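Side-chain contacts in RNA polymerase II subunit B1 CTD phosphatase RTR1 (Saccharomyces cerevisiae, PDB 5C2Y), which dephosphorylates serine in the C-terminal domain of the largest RNA polymerase II subunit and so regulates the polymerase during transcription: residues 6-9 / 10-13; 59-62 / 63-66; 170-173 / 174-177. One frame throughout, in Å; residues are numbered along the deposited sequence.

All three interactions mark the point where a loop runs into the first turn of a helix, with a hydroxyl residue at the N-cap. Interactions 1 and 2 are partly buried and lie close together, their nearest atoms about 4 Å apart; both also meet helix 28-42. Interaction 3 lies on the surface at the C-terminal end, its centre more than 30 Å from either of the others. The chemistry follows the place: in 6-13 a threonine and an aspartate pair side chain to side chain, in 59-66 a threonine cap is joined by leucine and tyrosine packing, and in 170-177 a reciprocal serine-aspartate cap sits beside a long salt bridge.

Interaction 1. Residues 6-9 / 10-13; sequences MATI and EDIK
Thr-8 and Asp-11 form a local polar contact at the start of helix 9-17, where the N-terminal loop gives way to the first turn and Thr-8 takes the N-cap position. The two side chains slant across each other. The hydroxyl of Thr-8 donates from OG1 to Asp-11 OD1 at 2.7 Å, reaching that oxygen from above the carboxylate plane rather than within it. The other carboxylate oxygen turns to the backbone, where Thr-8 N makes a weak bond to Asp-11 OD2 at 3.2 Å. With Asp-11 CG anti to its own carbonyl carbon (chi1 -56°), the carboxylate is directed back to the N-cap residue. An alanine here would remove both acceptors and is likely to leave the Thr-8 hydroxyl and amide without these mates. The backbone bonds of the helix begin with Ile-12 N to Thr-8 O at 3.0 Å and a weaker bond from Lys-13 N to Ile-9 O. Beyond them, the extended Lys-13 chain passes Ile-9, its CE lying 3.5 Å from Ile-9 CG2. Ile-12 and Asp-11 touch Leu-41 of helix 28-42, while Ile-9 and Ile-12 rest on Thr-52 of helix 50-56. A carboxylate placed at the amino end of a helix is probably favoured by the helix dipole, and here its two oxygens are divided between a hydroxyl and a main-chain N-H.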
loop_
_atom_site.group_PDB
_atom_site.type_symbol
_atom_site.label_atom_id
_atom_site.label_comp_id
_atom_site.label_asym_id
_atom_site.label_seq_id
_atom_site.Cartn_x
_atom_site.Cartn_y
_atom_site.Cartn_z
ATOM N N MET A 6 -4.667 -4.423 13.485
ATOM C CA MET A 6 -4.639 -4.007 12.091
ATOM C C MET A 6 -4.739 -2.500 11.988
ATOM O O MET A 6 -5.496 -1.884 12.734
ATOM C CB MET A 6 -5.794 -4.645 11.321
ATOM C CG MET A 6 -5.963 -6.126 11.580
ATOM S SD MET A 6 -6.142 -7.018 10.027
ATOM C CE MET A 6 -7.911 -6.992 9.745
ATOM N N ALA A 7 -4.007 -1.893 11.059
ATOM C CA ALA A 7 -4.087 -0.439 10.900
ATOM C C ALA A 7 -5.441 0.006 10.346
ATOM O O ALA A 7 -5.915 -0.498 9.329
ATOM C CB ALA A 7 -2.948 0.073 10.007
ATOM N N THR A 8 -6.066 0.955 11.028
ATOM C CA THR A 8 -7.292 1.570 10.537
ATOM C C THR A 8 -7.011 3.017 10.188
ATOM O O THR A 8 -5.967 3.553 10.566
ATOM C CB THR A 8 -8.421 1.504 11.568
ATOM O OG1 THR A 8 -8.046 2.253 12.732
ATOM C CG2 THR A 8 -8.717 0.046 11.947
ATOM N N ILE A 9 -7.939 3.642 9.468
ATOM C CA ILE A 9 -7.785 5.034 9.057
ATOM C C ILE A 9 -7.630 5.901 10.288
ATOM O O ILE A 9 -6.985 6.951 10.252
ATOM C CB ILE A 9 -8.977 5.517 8.204
ATOM C CG1 ILE A 9 -8.947 4.821 6.840
ATOM C CG2 ILE A 9 -8.949 7.023 8.031
ATOM C CD1 ILE A 9 -9.981 5.321 5.851
ATOM N N GLU A 10 -8.183 5.434 11.402
ATOM C CA GLU A 10 -8.046 6.184 12.630
ATOM C C GLU A 10 -6.632 6.038 13.195
ATOM O O GLU A 10 -6.043 7.023 13.664
ATOM C CB GLU A 10 -9.100 5.755 13.647
ATOM C CG GLU A 10 -9.200 6.692 14.854
ATOM C CD GLU A 10 -9.492 8.146 14.476
ATOM O OE1 GLU A 10 -10.049 8.383 13.375
ATOM O OE2 GLU A 10 -9.157 9.050 15.284
ATOM N N ASP A 11 -6.085 4.823 13.144
ATOM C CA ASP A 11 -4.700 4.594 13.570
ATOM C C ASP A 11 -3.726 5.483 12.809
ATOM O O ASP A 11 -2.813 6.061 13.389
ATOM C CB ASP A 11 -4.310 3.133 13.374
ATOM C CG ASP A 11 -5.248 2.186 14.086
ATOM O OD1 ASP A 11 -6.239 2.667 14.697
ATOM O OD2 ASP A 11 -4.965 0.967 14.069
ATOM N N ILE A 12 -3.945 5.582 11.504
ATOM C CA ILE A 12 -3.153 6.432 10.631
ATOM C C ILE A 12 -3.283 7.908 11.004
ATOM O O ILE A 12 -2.318 8.673 10.911
ATOM C CB ILE A 12 -3.580 6.216 9.172
ATOM C CG1 ILE A 12 -3.308 4.766 8.793
ATOM C CG2 ILE A 12 -2.842 7.130 8.255
ATOM C CD1 ILE A 12 -3.857 4.384 7.492
ATOM N N LYS A 13 -4.481 8.302 11.428
ATOM C CA LYS A 13 -4.753 9.694 11.748
ATOM C C LYS A 13 -4.168 10.035 13.114
ATOM O O LYS A 13 -3.635 11.129 13.309
ATOM C CB LYS A 13 -6.259 9.980 11.729
ATOM C CG LYS A 13 -6.912 10.161 10.352
ATOM C CD LYS A 13 -8.411 10.292 10.551
ATOM C CE LYS A 13 -9.212 10.258 9.254
ATOM N NZ LYS A 13 -10.611 9.773 9.530
#

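Interaction 2. Residues 59-62 / 63-66; sequences FLTP and DMYQ
The carbonyl oxygen of Pro-62 is gripped by two donors: Gln-66 N, one helical turn on, at 3.0 Å from Pro-62 O, and the side-chain NE2 of Gln-129 from helix 119-129. One residue earlier, Thr-61 O accepts from Tyr-65 N at 2.9 Å. Thr-61 is the N-cap of helix 62-74, within the predicted RTR1-type zinc finger, and its OG1 accepts from Met-64 N at 3.3 Å with an N-H...O angle of 162°. That hydroxyl occupies the position between its own backbone N and carbonyl carbon (chi1 58°), which sets it within range of the Met-64 amide. The Thr-61 and Met-64 side chains then run alongside each other, pointing the same way, with Met-64 CG 3.5 Å from Thr-61 OG1. Leu-60 supplies the apolar side of the contact by splitting its two methyls: CD2 faces Met-64 CB at 4.4 Å, whereas CD1 comes to the edge of the Tyr-65 ring, near its plane, 4.3 Å from Tyr-65 CD1. At the far end of that ring the Tyr-65 hydroxyl is hydrogen-bonded to Ser-125 OG, again on helix 119-129.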
loop_
_atom_site.group_PDB
_atom_site.type_symbol
_atom_site.label_atom_id
_atom_site.label_comp_id
_atom_site.label_asym_id
_atom_site.label_seq_id
_atom_site.Cartn_x
_atom_site.Cartn_y
_atom_site.Cartn_z
ATOM N N PHE A 59 -0.862 9.564 0.676
ATOM C CA PHE A 59 0.368 9.800 1.415
ATOM C C PHE A 59 1.581 9.188 0.764
ATOM O O PHE A 59 2.700 9.428 1.209
ATOM C CB PHE A 59 0.242 9.236 2.836
ATOM C CG PHE A 59 -0.887 9.829 3.636
ATOM C CD1 PHE A 59 -0.807 11.126 4.130
ATOM C CD2 PHE A 59 -2.013 9.083 3.920
ATOM C CE1 PHE A 59 -1.836 11.660 4.877
ATOM C CE2 PHE A 59 -3.040 9.614 4.665
ATOM C CZ PHE A 59 -2.954 10.900 5.140
ATOM N N LEU A 60 1.362 8.382 -0.274
ATOM C CA LEU A 60 2.431 7.590 -0.883
ATOM C C LEU A 60 2.722 7.942 -2.329
ATOM O O LEU A 60 1.853 8.377 -3.079
ATOM C CB LEU A 60 2.096 6.104 -0.814
ATOM C CG LEU A 60 1.771 5.592 0.582
ATOM C CD1 LEU A 60 1.556 4.104 0.535
ATOM C CD2 LEU A 60 2.896 5.950 1.525
ATOM N N THR A 61 3.976 7.741 -2.701
ATOM C CA THR A 61 4.399 7.773 -4.082
ATOM C C THR A 61 4.731 6.326 -4.453
ATOM O O THR A 61 4.942 5.498 -3.557
ATOM C CB THR A 61 5.615 8.681 -4.267
ATOM O OG1 THR A 61 6.672 8.210 -3.424
ATOM C CG2 THR A 61 5.277 10.122 -3.885
ATOM N N PRO A 62 4.754 6.006 -5.763
ATOM C CA PRO A 62 5.159 4.667 -6.189
ATOM C C PRO A 62 6.457 4.193 -5.533
ATOM O O PRO A 62 6.584 3.015 -5.177
ATOM C CB PRO A 62 5.328 4.845 -7.694
ATOM C CG PRO A 62 4.280 5.794 -8.024
ATOM C CD PRO A 62 4.311 6.803 -6.918
ATOM N N ASP A 63 7.397 5.113 -5.348
ATOM C CA ASP A 63 8.686 4.759 -4.770
ATOM C C ASP A 63 8.562 4.435 -3.300
ATOM O O ASP A 63 9.125 3.443 -2.832
ATOM C CB ASP A 63 9.683 5.880 -4.992
ATOM C CG ASP A 63 9.689 6.345 -6.419
ATOM O OD1 ASP A 63 10.460 5.757 -7.207
ATOM O OD2 ASP A 63 8.886 7.260 -6.762
ATOM N N MET A 64 7.807 5.250 -2.572
ATOM C CA MET A 64 7.614 4.997 -1.150
ATOM C C MET A 64 6.893 3.676 -0.939
ATOM O O MET A 64 7.177 2.951 0.010
ATOM C CB MET A 64 6.847 6.133 -0.488
ATOM C CG MET A 64 7.696 7.347 -0.177
ATOM S SD MET A 64 9.137 7.001 0.878
ATOM C CE MET A 64 9.889 8.635 0.816
ATOM N N TYR A 65 5.978 3.348 -1.839
ATOM C CA TYR A 65 5.259 2.097 -1.718
ATOM C C TYR A 65 6.243 0.953 -1.933
ATOM O O TYR A 65 6.205 -0.047 -1.218
ATOM C CB TYR A 65 4.098 2.043 -2.707
ATOM C CG TYR A 65 3.337 0.757 -2.648
ATOM C CD1 TYR A 65 2.296 0.585 -1.753
ATOM C CD2 TYR A 65 3.658 -0.294 -3.485
ATOM C CE1 TYR A 65 1.586 -0.612 -1.697
ATOM C CE2 TYR A 65 2.957 -1.487 -3.435
ATOM C CZ TYR A 65 1.926 -1.641 -2.540
ATOM O OH TYR A 65 1.240 -2.825 -2.501
ATOM N N GLN A 66 7.144 1.116 -2.898
ATOM C CA GLN A 66 8.211 0.132 -3.117
ATOM C C GLN A 66 8.983 -0.151 -1.831
ATOM O O GLN A 66 9.148 -1.317 -1.431
ATOM C CB GLN A 66 9.180 0.602 -4.200
ATOM C CG GLN A 66 10.095 -0.503 -4.689
ATOM C CD GLN A 66 9.308 -1.774 -5.004
ATOM O OE1 GLN A 66 8.495 -1.799 -5.939
ATOM N NE2 GLN A 66 9.539 -2.835 -4.221
#

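Interaction 3. Residues 170-173 / 174-177; sequences KASE and EDIK
Ser-172 and Asp-175 each offer a side-chain oxygen to the other's backbone N-H at the opening of helix 173-180. The serine hydroxyl reaches forward into the first turn, where OG accepts from Asp-175 N at 2.9 Å in a nearly straight bond of 167°. The aspartate reaches back along the chain, and its OD2 receives Ser-172 N in a weak bond of 3.4 Å. Each group owes its direction to its first torsion: Ser-172 OG stands between its own N and carbonyl carbon (chi1 78°), while Asp-175 CG is anti to its carbonyl carbon, on the side of its own N (chi1 -72°). Beside this exchange the methyl of Ala-171 meets the aspartate stem, CB to Asp-175 CB at 4.1 Å. Main-chain bonds continue the turn, Ile-176 N to Ser-172 O at 2.7 Å and Lys-177 N to Glu-173 O at 2.8 Å. Ile-176 packs its CG1 against that same Ser-172 O.

A second pair is oriented quite differently. Glu-173 and Lys-177, one turn apart, lie side by side and point the same way, so that the aliphatic stems run together ahead of the charged ends. Glu-173 CG is 4.1 Å from Lys-177 CD, and at the ends Glu-173 OE2 faces Lys-177 NZ in a long salt bridge of 3.8 Å. The glutamate chain is extended beyond CG, whereas the lysine bends farther out along its length. Both residues are exposed at the surface. The reciprocal bonds of Ser-172 and Asp-175, side chain to main chain in both directions, are those of a capping box at a helix N-terminus.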
loop_
_atom_site.group_PDB
_atom_site.type_symbol
_atom_site.label_atom_id
_atom_site.label_comp_id
_atom_site.label_asym_id
_atom_site.label_seq_id
_atom_site.Cartn_x
_atom_site.Cartn_y
_atom_site.Cartn_z
ATOM N N LYS A 170 -17.247 -7.152 -12.241
ATOM C CA LYS A 170 -17.612 -7.808 -13.479
ATOM C C LYS A 170 -18.410 -9.111 -13.322
ATOM O O LYS A 170 -19.055 -9.547 -14.281
ATOM C CB LYS A 170 -16.350 -8.074 -14.298
ATOM C CG LYS A 170 -15.514 -9.271 -13.866
ATOM C CD LYS A 170 -14.203 -9.206 -14.610
ATOM C CE LYS A 170 -13.353 -10.414 -14.383
ATOM N NZ LYS A 170 -12.168 -10.291 -15.294
ATOM N N ALA A 171 -18.392 -9.714 -12.129
ATOM C CA ALA A 171 -19.037 -11.018 -11.897
ATOM C C ALA A 171 -20.464 -11.092 -12.463
ATOM O O ALA A 171 -21.220 -10.111 -12.439
ATOM C CB ALA A 171 -19.044 -11.352 -10.405
ATOM N N SER A 172 -20.796 -12.266 -12.995
ATOM C CA SER A 172 -22.096 -12.538 -13.600
ATOM C C SER A 172 -23.160 -12.853 -12.560
ATOM O O SER A 172 -22.860 -13.088 -11.398
ATOM C CB SER A 172 -21.996 -13.723 -14.553
ATOM O OG SER A 172 -21.991 -14.935 -13.801
ATOM N N GLU A 173 -24.406 -12.914 -12.999
ATOM C CA GLU A 173 -25.498 -13.264 -12.108
ATOM C C GLU A 173 -25.346 -14.701 -11.617
ATOM O O GLU A 173 -25.646 -15.025 -10.466
ATOM C CB GLU A 173 -26.831 -13.072 -12.820
ATOM C CG GLU A 173 -28.013 -13.488 -11.993
ATOM C CD GLU A 173 -29.310 -13.339 -12.728
ATOM O OE1 GLU A 173 -29.820 -12.199 -12.773
ATOM O OE2 GLU A 173 -29.814 -14.347 -13.269
ATOM N N GLU A 174 -24.861 -15.566 -12.496
ATOM C CA GLU A 174 -24.670 -16.961 -12.130
ATOM C C GLU A 174 -23.577 -17.042 -11.064
ATOM O O GLU A 174 -23.690 -17.802 -10.092
ATOM C CB GLU A 174 -24.308 -17.800 -13.350
ATOM C CG GLU A 174 -23.714 -19.140 -12.983
ATOM C CD GLU A 174 -23.103 -19.870 -14.163
ATOM O OE1 GLU A 174 -22.798 -19.213 -15.188
ATOM O OE2 GLU A 174 -22.895 -21.099 -14.043
ATOM N N ASP A 175 -22.528 -16.237 -11.247
ATOM C CA ASP A 175 -21.455 -16.096 -10.252
ATOM C C ASP A 175 -22.004 -15.560 -8.929
ATOM O O ASP A 175 -21.868 -16.199 -7.887
ATOM C CB ASP A 175 -20.346 -15.170 -10.781
ATOM C CG ASP A 175 -19.513 -15.819 -11.892
ATOM O OD1 ASP A 175 -19.536 -17.066 -11.995
ATOM O OD2 ASP A 175 -18.856 -15.084 -12.671
ATOM N N ILE A 176 -22.629 -14.387 -8.994
ATOM C CA ILE A 176 -23.318 -13.779 -7.856
ATOM C C ILE A 176 -24.190 -14.757 -7.085
ATOM O O ILE A 176 -24.127 -14.817 -5.863
ATOM C CB ILE A 176 -24.243 -12.631 -8.299
ATOM C CG1 ILE A 176 -23.466 -11.432 -8.812
ATOM C CG2 ILE A 176 -25.103 -12.170 -7.156
ATOM C CD1 ILE A 176 -24.404 -10.346 -9.328
ATOM N N LYS A 177 -25.033 -15.495 -7.803
ATOM C CA LYS A 177 -26.051 -16.327 -7.157
ATOM C C LYS A 177 -25.424 -17.426 -6.291
ATOM O O LYS A 177 -25.954 -17.768 -5.229
ATOM C CB LYS A 177 -26.995 -16.940 -8.205
ATOM C CG LYS A 177 -28.257 -16.122 -8.489
ATOM C CD LYS A 177 -29.088 -16.719 -9.646
ATOM C CE LYS A 177 -30.613 -16.575 -9.434
ATOM N NZ LYS A 177 -31.454 -16.558 -10.715
#